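Local coordinates for protein MstE (Scytonema sp. PCC 10023, PDB 6SBF) that probably catalyses the class II cyclisation of isoprenoid chains into complex polycyclic scaffolds, as part of merosterol biosynthesis, at residues A[247-252]-A[266-271]; A[270-275]-A[290-295]; A[294-299]-A[358-363]; A[217-222]-A[239-244]. The protein carries 1 engineered substitution. All blocks are in the same frame, centred on the assembly; numbering follows the deposited sequence.

Interaction 1: A[247-252]-A[266-271]; sequences KRLCPQ and FATAWC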
# COMPACT_ATOMS: atom_id res chain seq x y z
N LYS A 247 -6.69 -9.53 -16.96
CA LYS A 247 -5.62 -9.60 -18.01
C LYS A 247 -4.22 -9.72 -17.38
O LYS A 247 -3.37 -10.42 -17.89
CB LYS A 247 -5.76 -8.40 -18.96
CG LYS A 247 -4.91 -8.47 -20.22
CD LYS A 247 -3.52 -7.84 -20.23
CE LYS A 247 -2.90 -7.89 -21.62
NZ LYS A 247 -1.44 -8.17 -21.60
N ARG A 248 -4.01 -9.00 -16.29
CA ARG A 248 -2.71 -8.97 -15.58
C ARG A 248 -2.37 -10.31 -14.95
O ARG A 248 -1.17 -10.66 -14.82
CB ARG A 248 -2.64 -7.87 -14.54
CG ARG A 248 -2.67 -6.44 -15.06
CD ARG A 248 -1.42 -6.06 -15.81
NE ARG A 248 -0.27 -6.04 -14.90
CZ ARG A 248 1.01 -6.14 -15.27
NH1 ARG A 248 1.37 -6.14 -16.53
NH2 ARG A 248 1.96 -6.09 -14.36
N LEU A 249 -3.36 -11.03 -14.48
CA LEU A 249 -3.12 -12.32 -13.85
C LEU A 249 -2.98 -13.39 -14.93
O LEU A 249 -3.83 -13.56 -15.78
CB LEU A 249 -4.24 -12.66 -12.88
CG LEU A 249 -3.82 -13.65 -11.84
CD1 LEU A 249 -3.03 -12.98 -10.72
CD2 LEU A 249 -4.97 -14.40 -11.31
N CYS A 250 -1.85 -14.05 -14.99
CA CYS A 250 -1.76 -15.10 -16.00
C CYS A 250 -2.44 -16.34 -15.44
O CYS A 250 -2.80 -16.44 -14.25
CB CYS A 250 -0.33 -15.40 -16.39
SG CYS A 250 0.50 -16.31 -15.08
N PRO A 251 -2.62 -17.34 -16.32
CA PRO A 251 -3.31 -18.57 -15.94
C PRO A 251 -2.66 -19.33 -14.78
O PRO A 251 -3.36 -20.01 -14.04
CB PRO A 251 -3.33 -19.38 -17.24
CG PRO A 251 -3.25 -18.33 -18.32
CD PRO A 251 -2.33 -17.26 -17.76
N GLN A 252 -1.34 -19.16 -14.58
CA GLN A 252 -0.60 -19.87 -13.52
C GLN A 252 -0.85 -19.22 -12.15
O GLN A 252 -0.42 -19.78 -11.15
CB GLN A 252 0.90 -19.91 -13.82
CG GLN A 252 1.20 -20.68 -15.10
CD GLN A 252 1.38 -19.74 -16.27
OE1 GLN A 252 0.49 -18.94 -16.64
NE2 GLN A 252 2.57 -19.79 -16.82
N PHE A 266 3.92 -9.17 -4.31
CA PHE A 266 3.26 -7.89 -4.00
C PHE A 266 2.21 -7.54 -5.03
O PHE A 266 1.06 -7.17 -4.68
CB PHE A 266 4.31 -6.79 -3.81
CG PHE A 266 3.82 -5.43 -3.42
CD1 PHE A 266 3.40 -5.19 -2.11
CD2 PHE A 266 3.84 -4.37 -4.30
CE1 PHE A 266 3.03 -3.90 -1.74
CE2 PHE A 266 3.53 -3.09 -3.94
CZ PHE A 266 3.11 -2.86 -2.64
N ALA A 267 2.57 -7.58 -6.31
CA ALA A 267 1.65 -7.17 -7.37
C ALA A 267 0.50 -8.19 -7.39
O ALA A 267 -0.63 -7.80 -7.70
CB ALA A 267 2.36 -7.06 -8.71
N THR A 268 0.78 -9.46 -7.20
CA THR A 268 -0.27 -10.51 -7.23
C THR A 268 -1.27 -10.30 -6.07
O THR A 268 -2.48 -10.42 -6.30
CB THR A 268 0.32 -11.92 -7.22
OG1 THR A 268 1.18 -12.04 -8.36
CG2 THR A 268 -0.72 -12.99 -7.26
N ALA A 269 -0.79 -9.96 -4.90
CA ALA A 269 -1.68 -9.74 -3.73
C ALA A 269 -2.57 -8.53 -4.01
O ALA A 269 -3.80 -8.59 -3.74
CB ALA A 269 -0.83 -9.53 -2.50
N TRP A 270 -2.02 -7.46 -4.57
CA TRP A 270 -2.87 -6.31 -4.88
C TRP A 270 -3.86 -6.67 -6.00
O TRP A 270 -5.00 -6.19 -5.95
CB TRP A 270 -2.03 -5.05 -5.18
CG TRP A 270 -1.57 -4.39 -3.91
CD1 TRP A 270 -0.32 -4.31 -3.36
CD2 TRP A 270 -2.44 -3.70 -2.99
NE1 TRP A 270 -0.36 -3.62 -2.18
CE2 TRP A 270 -1.64 -3.26 -1.91
CE3 TRP A 270 -3.80 -3.45 -2.95
CZ2 TRP A 270 -2.19 -2.54 -0.84
CZ3 TRP A 270 -4.33 -2.71 -1.92
CH2 TRP A 270 -3.54 -2.30 -0.88
N CYS A 271 -3.43 -7.44 -7.00
CA CYS A 271 -4.37 -7.83 -8.05
C CYS A 271 -5.50 -8.68 -7.45
O CYS A 271 -6.66 -8.55 -7.90
CB CYS A 271 -3.61 -8.55 -9.15
SG CYS A 271 -4.53 -8.76 -10.67

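Interaction 2: A[270-275]-A[290-295]; sequences WCLRLL and AAIGWL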
# COMPACT_ATOMS: atom_id res chain seq x y z
N TRP A 270 -2.02 -7.46 -4.57
CA TRP A 270 -2.87 -6.31 -4.88
C TRP A 270 -3.86 -6.67 -6.00
O TRP A 270 -5.00 -6.19 -5.95
CB TRP A 270 -2.03 -5.05 -5.18
CG TRP A 270 -1.57 -4.39 -3.91
CD1 TRP A 270 -0.32 -4.31 -3.36
CD2 TRP A 270 -2.44 -3.70 -2.99
NE1 TRP A 270 -0.36 -3.62 -2.18
CE2 TRP A 270 -1.64 -3.26 -1.91
CE3 TRP A 270 -3.80 -3.45 -2.95
CZ2 TRP A 270 -2.19 -2.54 -0.84
CZ3 TRP A 270 -4.33 -2.71 -1.92
CH2 TRP A 270 -3.54 -2.30 -0.88
N CYS A 271 -3.43 -7.44 -7.00
CA CYS A 271 -4.37 -7.83 -8.05
C CYS A 271 -5.50 -8.68 -7.45
O CYS A 271 -6.66 -8.55 -7.90
CB CYS A 271 -3.61 -8.55 -9.15
SG CYS A 271 -4.53 -8.76 -10.67
N LEU A 272 -5.18 -9.55 -6.52
CA LEU A 272 -6.21 -10.39 -5.85
C LEU A 272 -7.22 -9.47 -5.16
O LEU A 272 -8.46 -9.72 -5.31
CB LEU A 272 -5.52 -11.38 -4.94
CG LEU A 272 -6.43 -12.26 -4.10
CD1 LEU A 272 -7.43 -13.00 -4.98
CD2 LEU A 272 -5.61 -13.22 -3.25
N ARG A 273 -6.77 -8.43 -4.47
CA ARG A 273 -7.72 -7.51 -3.83
C ARG A 273 -8.60 -6.84 -4.92
O ARG A 273 -9.82 -6.72 -4.71
CB ARG A 273 -6.99 -6.44 -3.05
CG ARG A 273 -6.55 -6.94 -1.73
CD ARG A 273 -5.97 -5.85 -0.84
NE ARG A 273 -6.78 -4.66 -0.52
CZ ARG A 273 -6.56 -3.87 0.55
NH1 ARG A 273 -5.72 -4.23 1.50
NH2 ARG A 273 -7.18 -2.71 0.66
N LEU A 274 -8.01 -6.41 -6.01
CA LEU A 274 -8.79 -5.79 -7.11
C LEU A 274 -9.88 -6.75 -7.59
O LEU A 274 -11.04 -6.33 -7.82
CB LEU A 274 -7.83 -5.41 -8.23
CG LEU A 274 -8.47 -4.92 -9.53
CD1 LEU A 274 -9.34 -3.72 -9.39
CD2 LEU A 274 -7.33 -4.63 -10.53
N LEU A 275 -9.55 -8.00 -7.74
CA LEU A 275 -10.47 -9.01 -8.32
C LEU A 275 -11.63 -9.34 -7.35
O LEU A 275 -12.61 -9.91 -7.78
CB LEU A 275 -9.73 -10.28 -8.73
CG LEU A 275 -8.74 -10.12 -9.90
CD1 LEU A 275 -7.95 -11.39 -10.05
CD2 LEU A 275 -9.44 -9.73 -11.17
N ALA A 290 -6.83 -19.19 -8.65
CA ALA A 290 -5.46 -19.44 -9.15
C ALA A 290 -4.43 -18.61 -8.38
O ALA A 290 -3.37 -19.13 -8.02
CB ALA A 290 -5.38 -19.21 -10.68
N ALA A 291 -4.74 -17.35 -8.13
CA ALA A 291 -3.85 -16.43 -7.39
C ALA A 291 -3.67 -16.93 -5.96
O ALA A 291 -2.55 -16.93 -5.43
CB ALA A 291 -4.42 -15.04 -7.40
N ILE A 292 -4.76 -17.36 -5.34
CA ILE A 292 -4.66 -17.93 -3.97
C ILE A 292 -3.71 -19.13 -4.03
O ILE A 292 -2.82 -19.27 -3.14
CB ILE A 292 -6.06 -18.31 -3.42
CG1 ILE A 292 -6.86 -17.06 -3.12
CG2 ILE A 292 -5.92 -19.20 -2.20
CD1 ILE A 292 -8.35 -17.35 -2.91
N GLY A 293 -3.91 -20.05 -4.97
CA GLY A 293 -3.06 -21.24 -4.99
C GLY A 293 -1.60 -20.89 -5.17
O GLY A 293 -0.72 -21.47 -4.50
N TRP A 294 -1.30 -19.94 -6.05
CA TRP A 294 0.10 -19.58 -6.30
C TRP A 294 0.70 -18.92 -5.05
O TRP A 294 1.82 -19.26 -4.64
CB TRP A 294 0.18 -18.67 -7.52
CG TRP A 294 1.59 -18.33 -7.86
CD1 TRP A 294 2.46 -19.08 -8.60
CD2 TRP A 294 2.27 -17.11 -7.51
NE1 TRP A 294 3.65 -18.40 -8.70
CE2 TRP A 294 3.56 -17.18 -8.09
CE3 TRP A 294 1.91 -15.95 -6.82
CZ2 TRP A 294 4.48 -16.16 -7.93
CZ3 TRP A 294 2.82 -14.92 -6.68
CH2 TRP A 294 4.09 -15.02 -7.24
N LEU A 295 -0.08 -18.03 -4.42
CA LEU A 295 0.47 -17.38 -3.20
C LEU A 295 0.68 -18.45 -2.10
O LEU A 295 1.71 -18.39 -1.40
CB LEU A 295 -0.50 -16.28 -2.74
CG LEU A 295 -0.51 -15.05 -3.62
CD1 LEU A 295 -1.70 -14.14 -3.29
CD2 LEU A 295 0.77 -14.27 -3.51

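Interaction 3: A[294-299]-A[358-363]; sequences WLLEQQ and NSLVKA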
# COMPACT_ATOMS: atom_id res chain seq x y z
N TRP A 294 -1.30 -19.94 -6.05
CA TRP A 294 0.10 -19.58 -6.30
C TRP A 294 0.70 -18.92 -5.05
O TRP A 294 1.82 -19.26 -4.64
CB TRP A 294 0.18 -18.67 -7.52
CG TRP A 294 1.59 -18.33 -7.86
CD1 TRP A 294 2.46 -19.08 -8.60
CD2 TRP A 294 2.27 -17.11 -7.51
NE1 TRP A 294 3.65 -18.40 -8.70
CE2 TRP A 294 3.56 -17.18 -8.09
CE3 TRP A 294 1.91 -15.95 -6.82
CZ2 TRP A 294 4.48 -16.16 -7.93
CZ3 TRP A 294 2.82 -14.92 -6.68
CH2 TRP A 294 4.09 -15.02 -7.24
N LEU A 295 -0.08 -18.03 -4.42
CA LEU A 295 0.47 -17.38 -3.20
C LEU A 295 0.68 -18.45 -2.10
O LEU A 295 1.71 -18.39 -1.40
CB LEU A 295 -0.50 -16.28 -2.74
CG LEU A 295 -0.51 -15.05 -3.62
CD1 LEU A 295 -1.70 -14.14 -3.29
CD2 LEU A 295 0.77 -14.27 -3.51
N LEU A 296 -0.23 -19.42 -1.96
CA LEU A 296 -0.00 -20.47 -0.96
C LEU A 296 1.32 -21.21 -1.26
O LEU A 296 2.08 -21.50 -0.33
CB LEU A 296 -1.16 -21.46 -0.89
CG LEU A 296 -2.47 -20.88 -0.41
CD1 LEU A 296 -3.60 -21.91 -0.53
CD2 LEU A 296 -2.35 -20.40 1.00
N GLU A 297 1.56 -21.52 -2.53
CA GLU A 297 2.79 -22.28 -2.91
C GLU A 297 4.06 -21.47 -2.68
O GLU A 297 5.08 -22.10 -2.35
CB GLU A 297 2.70 -22.82 -4.36
CG GLU A 297 3.93 -23.62 -4.82
CD GLU A 297 3.64 -24.51 -6.02
OE1 GLU A 297 4.47 -25.42 -6.28
OE2 GLU A 297 2.60 -24.29 -6.69
N GLN A 298 3.98 -20.15 -2.81
CA GLN A 298 5.16 -19.24 -2.72
C GLN A 298 5.56 -18.96 -1.30
O GLN A 298 6.62 -18.41 -1.09
CB GLN A 298 4.92 -17.95 -3.49
CG GLN A 298 4.72 -18.16 -5.00
CD GLN A 298 5.95 -18.77 -5.65
OE1 GLN A 298 7.03 -18.27 -5.49
NE2 GLN A 298 5.79 -19.87 -6.37
N GLN A 299 4.70 -19.24 -0.31
CA GLN A 299 5.04 -18.85 1.08
C GLN A 299 6.32 -19.56 1.50
O GLN A 299 6.48 -20.76 1.22
CB GLN A 299 3.87 -19.22 1.98
CG GLN A 299 4.00 -18.59 3.38
CD GLN A 299 2.74 -18.81 4.21
OE1 GLN A 299 1.92 -19.68 3.87
NE2 GLN A 299 2.56 -17.97 5.23
N ASN A 358 -3.21 -9.99 4.04
CA ASN A 358 -4.47 -9.25 3.92
C ASN A 358 -5.29 -9.74 2.73
O ASN A 358 -6.51 -9.97 2.82
CB ASN A 358 -4.18 -7.78 3.88
CG ASN A 358 -5.38 -6.96 3.52
OD1 ASN A 358 -5.72 -6.87 2.35
ND2 ASN A 358 -5.99 -6.32 4.51
N SER A 359 -4.63 -9.90 1.58
CA SER A 359 -5.36 -10.30 0.35
C SER A 359 -5.96 -11.69 0.57
O SER A 359 -7.05 -11.96 0.07
CB SER A 359 -4.45 -10.22 -0.87
OG SER A 359 -3.46 -11.27 -0.93
N LEU A 360 -5.25 -12.60 1.24
CA LEU A 360 -5.72 -13.99 1.43
C LEU A 360 -6.92 -14.01 2.41
O LEU A 360 -7.87 -14.75 2.18
CB LEU A 360 -4.59 -14.87 1.94
CG LEU A 360 -3.45 -15.13 0.98
CD1 LEU A 360 -2.37 -15.97 1.66
CD2 LEU A 360 -3.94 -15.81 -0.28
N VAL A 361 -6.84 -13.21 3.46
CA VAL A 361 -7.98 -13.08 4.40
C VAL A 361 -9.22 -12.57 3.65
O VAL A 361 -10.32 -13.14 3.81
CB VAL A 361 -7.60 -12.19 5.59
CG1 VAL A 361 -8.81 -11.95 6.48
CG2 VAL A 361 -6.52 -12.81 6.44
N LYS A 362 -9.06 -11.55 2.84
CA LYS A 362 -10.21 -10.96 2.14
C LYS A 362 -10.72 -11.93 1.08
O LYS A 362 -11.93 -11.93 0.84
CB LYS A 362 -9.80 -9.61 1.57
CG LYS A 362 -9.47 -8.51 2.57
CD LYS A 362 -9.01 -7.18 2.02
CE LYS A 362 -9.90 -6.61 0.97
NZ LYS A 362 -11.11 -6.08 1.63
N ALA A 363 -9.86 -12.72 0.43
CA ALA A 363 -10.31 -13.56 -0.68
C ALA A 363 -10.93 -14.87 -0.22
O ALA A 363 -11.68 -15.47 -1.01
CB ALA A 363 -9.17 -13.80 -1.58

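Interaction 4: A[217-222]-A[239-244]; sequences YTTALT and EQAVAW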
# COMPACT_ATOMS: atom_id res chain seq x y z
N TYR A 217 -1.20 -1.83 -7.14
CA TYR A 217 -1.40 -1.12 -5.87
C TYR A 217 -2.37 0.03 -6.05
O TYR A 217 -3.43 0.10 -5.37
CB TYR A 217 -0.04 -0.66 -5.36
CG TYR A 217 -0.07 0.22 -4.14
CD1 TYR A 217 -0.21 1.57 -4.20
CD2 TYR A 217 0.14 -0.30 -2.88
CE1 TYR A 217 -0.18 2.41 -3.09
CE2 TYR A 217 0.17 0.51 -1.75
CZ TYR A 217 0.01 1.86 -1.84
OH TYR A 217 0.05 2.66 -0.72
N THR A 218 -2.10 0.94 -6.96
CA THR A 218 -2.92 2.15 -7.14
C THR A 218 -4.26 1.72 -7.71
O THR A 218 -5.30 2.33 -7.36
CB THR A 218 -2.21 3.21 -7.98
OG1 THR A 218 -0.98 3.54 -7.35
CG2 THR A 218 -3.01 4.47 -8.15
N THR A 219 -4.27 0.77 -8.63
CA THR A 219 -5.52 0.37 -9.30
C THR A 219 -6.47 -0.25 -8.26
O THR A 219 -7.66 0.09 -8.24
CB THR A 219 -5.23 -0.57 -10.46
OG1 THR A 219 -4.38 0.12 -11.41
CG2 THR A 219 -6.51 -1.01 -11.16
N ALA A 220 -5.98 -1.18 -7.45
CA ALA A 220 -6.85 -1.83 -6.43
C ALA A 220 -7.36 -0.76 -5.47
O ALA A 220 -8.55 -0.73 -5.16
CB ALA A 220 -6.06 -2.86 -5.68
N LEU A 221 -6.48 0.10 -4.94
CA LEU A 221 -6.93 1.08 -3.95
C LEU A 221 -7.95 2.03 -4.55
O LEU A 221 -8.91 2.43 -3.89
CB LEU A 221 -5.73 1.83 -3.40
CG LEU A 221 -4.86 1.06 -2.41
CD1 LEU A 221 -3.59 1.78 -2.15
CD2 LEU A 221 -5.62 0.77 -1.11
N THR A 222 -7.74 2.46 -5.79
CA THR A 222 -8.68 3.41 -6.42
C THR A 222 -10.03 2.73 -6.64
O THR A 222 -11.09 3.33 -6.30
CB THR A 222 -8.13 3.98 -7.73
OG1 THR A 222 -6.87 4.65 -7.51
CG2 THR A 222 -9.12 4.96 -8.28
N GLU A 239 -15.52 -1.93 -13.09
CA GLU A 239 -15.53 -3.17 -13.89
C GLU A 239 -14.36 -3.15 -14.89
O GLU A 239 -13.81 -4.19 -15.19
CB GLU A 239 -16.89 -3.36 -14.58
CG GLU A 239 -18.02 -3.58 -13.62
CD GLU A 239 -17.93 -4.77 -12.69
OE1 GLU A 239 -17.19 -5.75 -12.98
OE2 GLU A 239 -18.66 -4.73 -11.67
N GLN A 240 -14.07 -1.98 -15.44
CA GLN A 240 -12.92 -1.91 -16.40
C GLN A 240 -11.61 -2.23 -15.65
O GLN A 240 -10.74 -2.91 -16.22
CB GLN A 240 -12.79 -0.56 -17.07
CG GLN A 240 -11.98 -0.76 -18.36
CD GLN A 240 -11.52 0.51 -19.02
OE1 GLN A 240 -11.73 1.63 -18.52
NE2 GLN A 240 -10.88 0.32 -20.18
N ALA A 241 -11.47 -1.74 -14.43
CA ALA A 241 -10.30 -2.05 -13.63
C ALA A 241 -10.21 -3.54 -13.34
O ALA A 241 -9.12 -4.16 -13.38
CB ALA A 241 -10.30 -1.19 -12.40
N VAL A 242 -11.34 -4.15 -12.97
CA VAL A 242 -11.36 -5.62 -12.75
C VAL A 242 -10.96 -6.37 -14.03
O VAL A 242 -10.19 -7.32 -13.95
CB VAL A 242 -12.74 -6.07 -12.22
CG1 VAL A 242 -12.86 -7.57 -12.20
CG2 VAL A 242 -13.01 -5.51 -10.83
N ALA A 243 -11.47 -5.96 -15.18
CA ALA A 243 -11.10 -6.59 -16.46
C ALA A 243 -9.59 -6.44 -16.70
O ALA A 243 -8.97 -7.40 -17.19
CB ALA A 243 -11.89 -5.97 -17.60
N TRP A 244 -9.03 -5.27 -16.39
CA TRP A 244 -7.56 -5.09 -16.50
C TRP A 244 -6.85 -6.09 -15.57
O TRP A 244 -5.88 -6.74 -15.95
CB TRP A 244 -7.19 -3.64 -16.21
CG TRP A 244 -5.70 -3.43 -16.10
CD1 TRP A 244 -4.86 -3.05 -17.11
CD2 TRP A 244 -4.89 -3.47 -14.91
NE1 TRP A 244 -3.59 -2.91 -16.65
CE2 TRP A 244 -3.58 -3.16 -15.31
CE3 TRP A 244 -5.18 -3.69 -13.56
CZ2 TRP A 244 -2.54 -3.00 -14.41
CZ3 TRP A 244 -4.14 -3.56 -12.65
CH2 TRP A 244 -2.85 -3.27 -13.09

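Interaction 1: A[247-252]-A[266-271]
L249 and T268 meet methyl to methyl. CD1 of L249 lies 4.2 Å from CG2 of T268, and the two side chains cross at about a right angle. The same CD1 also approaches the sulfur of C271, at 4.5 Å from SG. R248 adds the start of its chain, with CB 4.4 Å from C271 SG. No hydrogen bond links the two segments; the contact is purely apolar packing.

L249 has its CG trans to the backbone N (chi1 -158°), and its CB already faces helix 265-275. Its side chain also touches A287 and A291 of helix 282-298. T268 turns its methyl to L249 and its hydroxyl elsewhere: OG1 is hydrogen-bonded to S264 O and V255 N. The far end of R248 is held by a salt bridge from NE to E216.

L249 is the first residue to leave helical geometry after helix 235-248. The contact therefore seats the C-terminal end of that helix, and the loop that leaves it, on the side of the next helix in the chain, 265-275. It is a junction between successive helices of the alpha6-alpha6 barrel of this terpene cyclase.

Interaction 2: A[270-275]-A[290-295]
L272 reaches A291, I292 and L295 with CG swung to the side opposite its backbone N, chi1 176°. This carries both methyls across to helix 282-298. I292 and L295 are turned differently. In I292 it is CG1, and in L295 it is CG, that lies opposite the carbonyl carbon, with chi1 near -70° in both.

The two methyls of L272 have different partners. CD2 sits between two residues, 4.0 Å from I292 CG1 and 4.0 Å from L295 CD1. L272 crosses I292 at about a right angle and L295 at a slant. CD1 faces A291, whose CB is 4.4 Å away. Within 270-275, L272 makes all the close contacts to 290-295; L275 packs on V284 and A287 of the same partner helix. The two backbones come nearest at L272 and A291, with their CA atoms 6.7 Å apart.

The axes of the short segments pass 10.4 Å apart, with an angle of 154° between their directions. Helices 265-275 and 282-298 follow each other in the chain and run nearly antiparallel, as a helical hairpin of the alpha6-alpha6 barrel. All four touching residues are buried, and the contact has no hydrogen bond.

A third helix, 350-363, closes in on the same group: S359 and A363 touch L272, and A363 also touches I292. R288 packs on L272 as well, and its NH1 is hydrogen-bonded to L275 O. On another side of helix 265-275, R273 lays one guanidinium face near W270, with CZ3 3.4 Å above the plane and offset toward the rim. NH2 of R273 forms a salt bridge with E224.

Interaction 3: A[294-299]-A[358-363]
L295 and L360 form the closer half of this contact. CD1 of L295 comes 4.1 Å from CD2 of L360, and the two side chains meet at a slant. The same CD1 also lies 4.1 Å from OG of S359, so one methyl touches two consecutive residues of helix 350-363. For S359 OG this is packing alone. Its hydrogen bond goes to V356 O, one turn back in its own helix. That fits its torsion, which holds OG between the backbone N and the carbonyl carbon (chi1 73°). All three residues are buried.

The axes of the short segments are 11.7 Å apart, with 139° between their N-to-C directions, so they run roughly antiparallel. This joins the C-terminal part of helix 282-298 to helix 350-363, far along the chain, within the alpha6-alpha6 barrel. Of the 58 residues between the segments, most are neither helix nor strand.

The looser half belongs to L296, which is partly exposed. Its CB does not point at the other helix, but its end swings nearer, and CD2 stops 4.5 Å from CD1 of L360. Helix 18-37 borders this side: S27 touches both L296 and L360. S27 OG is also hydrogen-bonded to OE1 of Q299, and NE2 of Q299 bonds to G303 O. On the side turned from helix 350-363, CG of Q298 lies 3.4 Å above the centre of one W294 ring face.

Interaction 4: A[217-222]-A[239-244]
T219 packs on W244 and A241, and its side chain supplies all that segment 217-222 gives to the contact. CB points at the other helix and already lies 3.9 Å from CZ3 of W244. From there the chain forks. CG2 goes to the apolar side: it is 3.8 Å from CZ3 of W244, about as near to CE3, and 4.0 Å from CB of A241. Its approach to the indole is oblique. OG1 also passes the ring, 3.9 Å from W244 CZ3, but its bonds lie with other residues. It is hydrogen-bonded to H215 O and to W207 N.

W244 brings the six-membered ring to T219 because its CG is trans to the backbone N (chi1 171°). The carbonyl oxygen of A241, one turn earlier, lies in the ring plane at the edge. H215 and E216, earlier in helix 215-229, also touch W244. The backbones are nearest at T219 and A241, with 6.9 Å between their CA atoms. Helices 215-229 and 235-248 are consecutive, and here they pack as neighbours in the alpha6-alpha6 barrel. L274 of helix 265-275 touches both T219 and W244.

With a valine in place of T219 the hydroxyl is gone, and H215 O and W207 N would probably lose the atom that ties them together.

Next to this, T222 folds its hydroxyl back on its own helix. OG1 donates to T218 O at 2.8 Å, tilted 30° from the carbonyl plane. T222 N reaches the same oxygen at 2.9 Å from the opposite face.

Along the chain the contacts come in the order 4, 1, 2, 3. None nests inside another and none cross. Interaction 4 closes the connection between helices 215-229 and 235-248. Interaction 1 then joins the end of 235-248 to 265-275 over a mostly irregular loop. Interaction 2 begins where interaction 1 ends, sharing W270 and C271, and closes the turn to helix 282-298. Interaction 3 starts from W294 and L295 and spans the longest loop, to helix 350-363 near the C terminus. Interactions 1 and 2 have centres about 6 Å apart. Interactions 3 and 4 do not touch, their centres being about 18 Å apart. Together they link five helices of the barrel.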